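Local structure of putative ABC transporter (Thermobispora bispora, 4PE6) at residues A[32-43]-A[258-268]. The protein probably serves as the solute-binding component of an ABC transporter, capturing a carbohydrate-like ligand for uptake. Numbering follows the deposited sequence. Where two conformers were deposited one is given.
With LTH ((2R,3S)-2,3,4-trihydroxybutanoic acid), chain C.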
loop_
_atom_site.group_PDB
_atom_site.type_symbol
_atom_site.label_atom_id
_atom_site.label_comp_id
_atom_site.label_asym_id
_atom_site.label_seq_id
_atom_site.Cartn_x
_atom_site.Cartn_y
_atom_site.Cartn_z
ATOM N N TRP A 32 1.856 -6.423 -3.401
ATOM C CA TRP A 32 0.783 -5.586 -2.853
ATOM C C TRP A 32 0.041 -4.921 -4.022
ATOM O O TRP A 32 -1.190 -4.904 -4.074
ATOM C CB TRP A 32 1.373 -4.559 -1.854
ATOM C CG TRP A 32 0.357 -3.693 -1.146
ATOM C CD1 TRP A 32 -0.107 -3.857 0.117
ATOM C CD2 TRP A 32 -0.280 -2.503 -1.654
ATOM N NE1 TRP A 32 -1.031 -2.878 0.414
ATOM C CE2 TRP A 32 -1.134 -2.022 -0.643
ATOM C CE3 TRP A 32 -0.224 -1.814 -2.868
ATOM C CZ2 TRP A 32 -1.921 -0.890 -0.805
ATOM C CZ3 TRP A 32 -0.983 -0.697 -3.036
ATOM C CH2 TRP A 32 -1.822 -0.221 -1.996
ATOM N N ARG A 33 0.801 -4.396 -4.979
ATOM C CA ARG A 33 0.225 -3.712 -6.129
ATOM C C ARG A 33 -0.532 -4.686 -7.024
ATOM O O ARG A 33 -1.529 -4.329 -7.635
ATOM C CB ARG A 33 1.305 -3.003 -6.930
ATOM C CG ARG A 33 1.933 -1.799 -6.249
ATOM C CD ARG A 33 0.999 -0.581 -6.156
ATOM N NE ARG A 33 1.716 0.498 -5.487
ATOM C CZ ARG A 33 2.076 1.671 -6.035
ATOM N NH1 ARG A 33 1.745 2.000 -7.251
ATOM N NH2 ARG A 33 2.772 2.533 -5.320
ATOM N N GLN A 34 -0.037 -5.913 -7.090
ATOM C CA GLN A 34 -0.730 -6.953 -7.837
ATOM C C GLN A 34 -2.068 -7.333 -7.204
ATOM O O GLN A 34 -3.035 -7.521 -7.916
ATOM C CB GLN A 34 0.179 -8.148 -8.055
ATOM C CG GLN A 34 1.115 -7.849 -9.209
ATOM C CD GLN A 34 2.399 -8.608 -9.152
ATOM O OE1 GLN A 34 2.443 -9.749 -8.699
ATOM N NE2 GLN A 34 3.471 -7.976 -9.616
ATOM N N THR A 35 -2.139 -7.372 -5.881
ATOM C CA THR A 35 -3.406 -7.613 -5.217
ATOM C C THR A 35 -4.328 -6.404 -5.431
ATOM O O THR A 35 -5.535 -6.554 -5.671
ATOM C CB THR A 35 -3.217 -7.916 -3.725
ATOM O OG1 THR A 35 -2.553 -9.172 -3.575
ATOM C CG2 THR A 35 -4.566 -7.983 -3.014
HETATM N N MSE A 36 -3.760 -5.203 -5.374
HETATM C CA MSE A 36 -4.555 -3.989 -5.563
HETATM C C MSE A 36 -5.241 -3.995 -6.905
HETATM O O MSE A 36 -6.416 -3.654 -7.002
HETATM C CB MSE A 36 -3.631 -2.783 -5.386
HETATM C CG MSE A 36 -4.303 -1.550 -5.939
HETATM SE SE MSE A 36 -2.941 -0.144 -6.046
HETATM C CE MSE A 36 -2.512 -0.546 -7.917
ATOM N N ILE A 37 -4.519 -4.393 -7.951
ATOM C CA ILE A 37 -5.097 -4.514 -9.299
ATOM C C ILE A 37 -6.141 -5.634 -9.378
ATOM O O ILE A 37 -7.244 -5.435 -9.901
ATOM C CB ILE A 37 -3.988 -4.711 -10.366
ATOM C CG1 ILE A 37 -3.130 -3.428 -10.450
ATOM C CG2 ILE A 37 -4.568 -5.093 -11.727
ATOM C CD1 ILE A 37 -3.892 -2.176 -10.821
ATOM N N ALA A 38 -5.795 -6.783 -8.825
ATOM C CA ALA A 38 -6.696 -7.933 -8.846
ATOM C C ALA A 38 -8.042 -7.608 -8.168
ATOM O O ALA A 38 -9.095 -7.891 -8.727
ATOM C CB ALA A 38 -6.012 -9.139 -8.237
ATOM N N LYS A 39 -8.025 -6.963 -7.001
ATOM C CA LYS A 39 -9.264 -6.598 -6.319
ATOM C C LYS A 39 -10.083 -5.588 -7.128
ATOM O O LYS A 39 -11.301 -5.717 -7.202
ATOM C CB LYS A 39 -8.978 -6.041 -4.920
ATOM C CG LYS A 39 -8.301 -7.013 -3.978
ATOM C CD LYS A 39 -9.200 -8.193 -3.634
ATOM C CE LYS A 39 -8.431 -9.255 -2.866
ATOM N NZ LYS A 39 -9.370 -10.097 -2.092
ATOM N N PHE A 40 -9.419 -4.591 -7.735
ATOM C CA PHE A 40 -10.095 -3.662 -8.621
ATOM C C PHE A 40 -10.747 -4.373 -9.789
ATOM O O PHE A 40 -11.886 -4.093 -10.130
ATOM C CB PHE A 40 -9.135 -2.599 -9.199
ATOM C CG PHE A 40 -9.781 -1.743 -10.261
ATOM C CD1 PHE A 40 -10.652 -0.714 -9.904
ATOM C CD2 PHE A 40 -9.563 -1.991 -11.604
ATOM C CE1 PHE A 40 -11.252 0.073 -10.875
ATOM C CE2 PHE A 40 -10.165 -1.222 -12.580
ATOM C CZ PHE A 40 -11.024 -0.188 -12.206
ATOM N N GLU A 41 -10.009 -5.272 -10.429
ATOM C CA GLU A 41 -10.516 -5.923 -11.616
ATOM C C GLU A 41 -11.693 -6.856 -11.288
ATOM O O GLU A 41 -12.675 -6.899 -12.024
ATOM C CB GLU A 41 -9.400 -6.687 -12.318
ATOM C CG GLU A 41 -8.478 -5.782 -13.103
ATOM C CD GLU A 41 -7.311 -6.525 -13.726
ATOM O OE1 GLU A 41 -6.919 -7.584 -13.199
ATOM O OE2 GLU A 41 -6.767 -6.019 -14.726
ATOM N N GLU A 42 -11.592 -7.575 -10.181
ATOM C CA GLU A 42 -12.722 -8.373 -9.694
ATOM C C GLU A 42 -13.941 -7.485 -9.407
ATOM O O GLU A 42 -15.046 -7.818 -9.795
ATOM C CB GLU A 42 -12.320 -9.135 -8.442
ATOM C CG GLU A 42 -13.454 -9.862 -7.750
ATOM C CD GLU A 42 -12.997 -10.554 -6.479
ATOM O OE1 GLU A 42 -12.540 -9.872 -5.531
ATOM O OE2 GLU A 42 -13.132 -11.781 -6.425
ATOM N N ALA A 43 -13.747 -6.364 -8.721
ATOM C CA ALA A 43 -14.871 -5.483 -8.403
ATOM C C ALA A 43 -15.479 -4.836 -9.659
ATOM O O ALA A 43 -16.697 -4.669 -9.758
ATOM C CB ALA A 43 -14.450 -4.405 -7.424
HETATM N N MSE A 258 0.273 -3.195 6.775
HETATM C CA MSE A 258 0.417 -2.500 5.496
HETATM C C MSE A 258 -0.836 -1.707 5.267
HETATM O O MSE A 258 -1.853 -1.893 5.950
HETATM C CB MSE A 258 0.577 -3.459 4.290
HETATM C CG MSE A 258 1.799 -4.338 4.394
HETATM SE SE MSE A 258 2.237 -5.224 2.689
HETATM C CE MSE A 258 3.122 -3.692 1.789
ATOM N N SER A 259 -0.762 -0.792 4.316
ATOM C CA SER A 259 -1.937 -0.182 3.719
ATOM C C SER A 259 -2.845 -1.226 3.076
ATOM O O SER A 259 -2.438 -2.398 2.871
ATOM C CB SER A 259 -1.511 0.850 2.676
ATOM O OG SER A 259 -0.727 0.228 1.657
ATOM N N ASP A 260 -4.040 -0.772 2.719
ATOM C CA ASP A 260 -5.099 -1.596 2.132
ATOM C C ASP A 260 -5.035 -1.579 0.622
ATOM O O ASP A 260 -5.260 -0.537 0.009
ATOM C CB ASP A 260 -6.458 -1.048 2.595
ATOM C CG ASP A 260 -7.653 -1.785 2.005
ATOM O OD1 ASP A 260 -7.557 -2.972 1.606
ATOM O OD2 ASP A 260 -8.726 -1.160 1.963
ATOM N N PRO A 261 -4.718 -2.735 -0.003
ATOM C CA PRO A 261 -4.717 -2.782 -1.463
ATOM C C PRO A 261 -6.070 -2.438 -2.070
ATOM O O PRO A 261 -6.118 -1.927 -3.185
ATOM C CB PRO A 261 -4.345 -4.243 -1.787
ATOM C CG PRO A 261 -3.674 -4.748 -0.567
ATOM C CD PRO A 261 -4.313 -4.018 0.587
ATOM N N ALA A 262 -7.153 -2.712 -1.341
ATOM C CA ALA A 262 -8.480 -2.421 -1.798
ATOM C C ALA A 262 -8.877 -0.948 -1.712
ATOM O O ALA A 262 -10.024 -0.607 -1.904
ATOM C CB ALA A 262 -9.498 -3.321 -1.086
ATOM N N GLN A 263 -7.925 -0.052 -1.464
ATOM C CA GLN A 263 -8.163 1.336 -1.797
ATOM C C GLN A 263 -8.611 1.504 -3.246
ATOM O O GLN A 263 -9.359 2.425 -3.544
ATOM C CB GLN A 263 -6.940 2.178 -1.570
ATOM C CG GLN A 263 -6.645 2.475 -0.115
ATOM C CD GLN A 263 -5.299 3.141 0.020
ATOM O OE1 GLN A 263 -5.219 4.361 0.040
ATOM N NE2 GLN A 263 -4.221 2.334 0.094
ATOM N N SER A 264 -8.161 0.619 -4.145
ATOM C CA SER A 264 -8.594 0.676 -5.518
ATOM C C SER A 264 -10.104 0.431 -5.688
ATOM O O SER A 264 -10.747 1.013 -6.580
ATOM C CB SER A 264 -7.800 -0.322 -6.379
ATOM O OG SER A 264 -8.045 -1.650 -5.935
ATOM N N VAL A 265 -10.644 -0.463 -4.870
ATOM C CA VAL A 265 -12.054 -0.787 -4.927
ATOM C C VAL A 265 -12.853 0.366 -4.324
ATOM O O VAL A 265 -13.878 0.768 -4.851
ATOM C CB VAL A 265 -12.352 -2.065 -4.143
ATOM C CG1 VAL A 265 -13.835 -2.321 -4.109
ATOM C CG2 VAL A 265 -11.636 -3.265 -4.760
ATOM N N ALA A 266 -12.374 0.900 -3.213
ATOM C CA ALA A 266 -13.012 2.085 -2.629
ATOM C C ALA A 266 -12.988 3.260 -3.615
ATOM O O ALA A 266 -13.932 4.025 -3.691
ATOM C CB ALA A 266 -12.326 2.471 -1.326
ATOM N N ALA A 267 -11.894 3.404 -4.364
ATOM C CA ALA A 267 -11.783 4.469 -5.370
ATOM C C ALA A 267 -12.808 4.274 -6.500
ATOM O O ALA A 267 -13.376 5.236 -6.993
ATOM C CB ALA A 267 -10.372 4.514 -5.927
ATOM N N LEU A 268 -13.058 3.021 -6.878
ATOM C CA LEU A 268 -14.100 2.705 -7.860
ATOM C C LEU A 268 -15.463 3.202 -7.371
ATOM O O LEU A 268 -16.209 3.823 -8.125
ATOM C CB LEU A 268 -14.161 1.189 -8.086
ATOM C CG LEU A 268 -15.277 0.618 -8.951
ATOM C CD1 LEU A 268 -15.262 1.206 -10.346
ATOM C CD2 LEU A 268 -15.208 -0.897 -8.998
HETATM O O1 LTH C . 3.179 -1.320 -0.965
HETATM C C1 LTH C . 2.836 -0.503 -1.897
HETATM O O LTH C . 3.122 -0.609 -3.109
HETATM C C2 LTH C . 1.905 0.678 -1.526
HETATM O O2 LTH C . 1.660 1.528 -2.675
HETATM C C3 LTH C . 2.499 1.546 -0.437
HETATM O O3 LTH C . 3.759 2.061 -0.862
HETATM C C4 LTH C . 1.550 2.731 -0.171
HETATM O O4 LTH C . 0.329 2.155 0.361
#
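Trp32 is sandwiched between Pro261 and the bound trihydroxybutanoic acid: Pro261 CG lies over one face, 3.7 Å from the centroid of the five-membered ring, a CH-pi contact, while ligand C2 sits over the opposite face. With CG anti to the backbone N (chi1 -176°), the indole points at 258-261, and NE1 donates to Ser259 O at 2.9 Å, almost straight (171°) and in the ring plane, though it meets the carbonyl from above its plane. That bond, with both faces covered, helps fix the ring's rotation in this tight part. The selenium of Met258 (a selenomethionine) adds an oblique Met-aromatic contact. Ser259 OG donates to ligand O4 (2.6 Å), and Arg33 NE reaches ligand O and O2, each at 3.0 Å.

Farther along, Ser264 OG donates to Met36 O (2.8 Å), which also accepts a bond from Phe40 N on the opposite face of its carbonyl plane. Beyond, contacts are apolar and looser, Phe40 CE1 meeting Leu268 CB obliquely at 4.2 Å; partly exposed Ala43 and Lys39, the latter salt-bridged to Glu307, mark the solvent side. The helix axes approach to 8.2 Å, crossing at -35°; the N-terminal end of helix 32-43 and the loop into helix 263-268 line the ligand site, consistent with the cleft of a sugar-binding-like periplasmic binding protein.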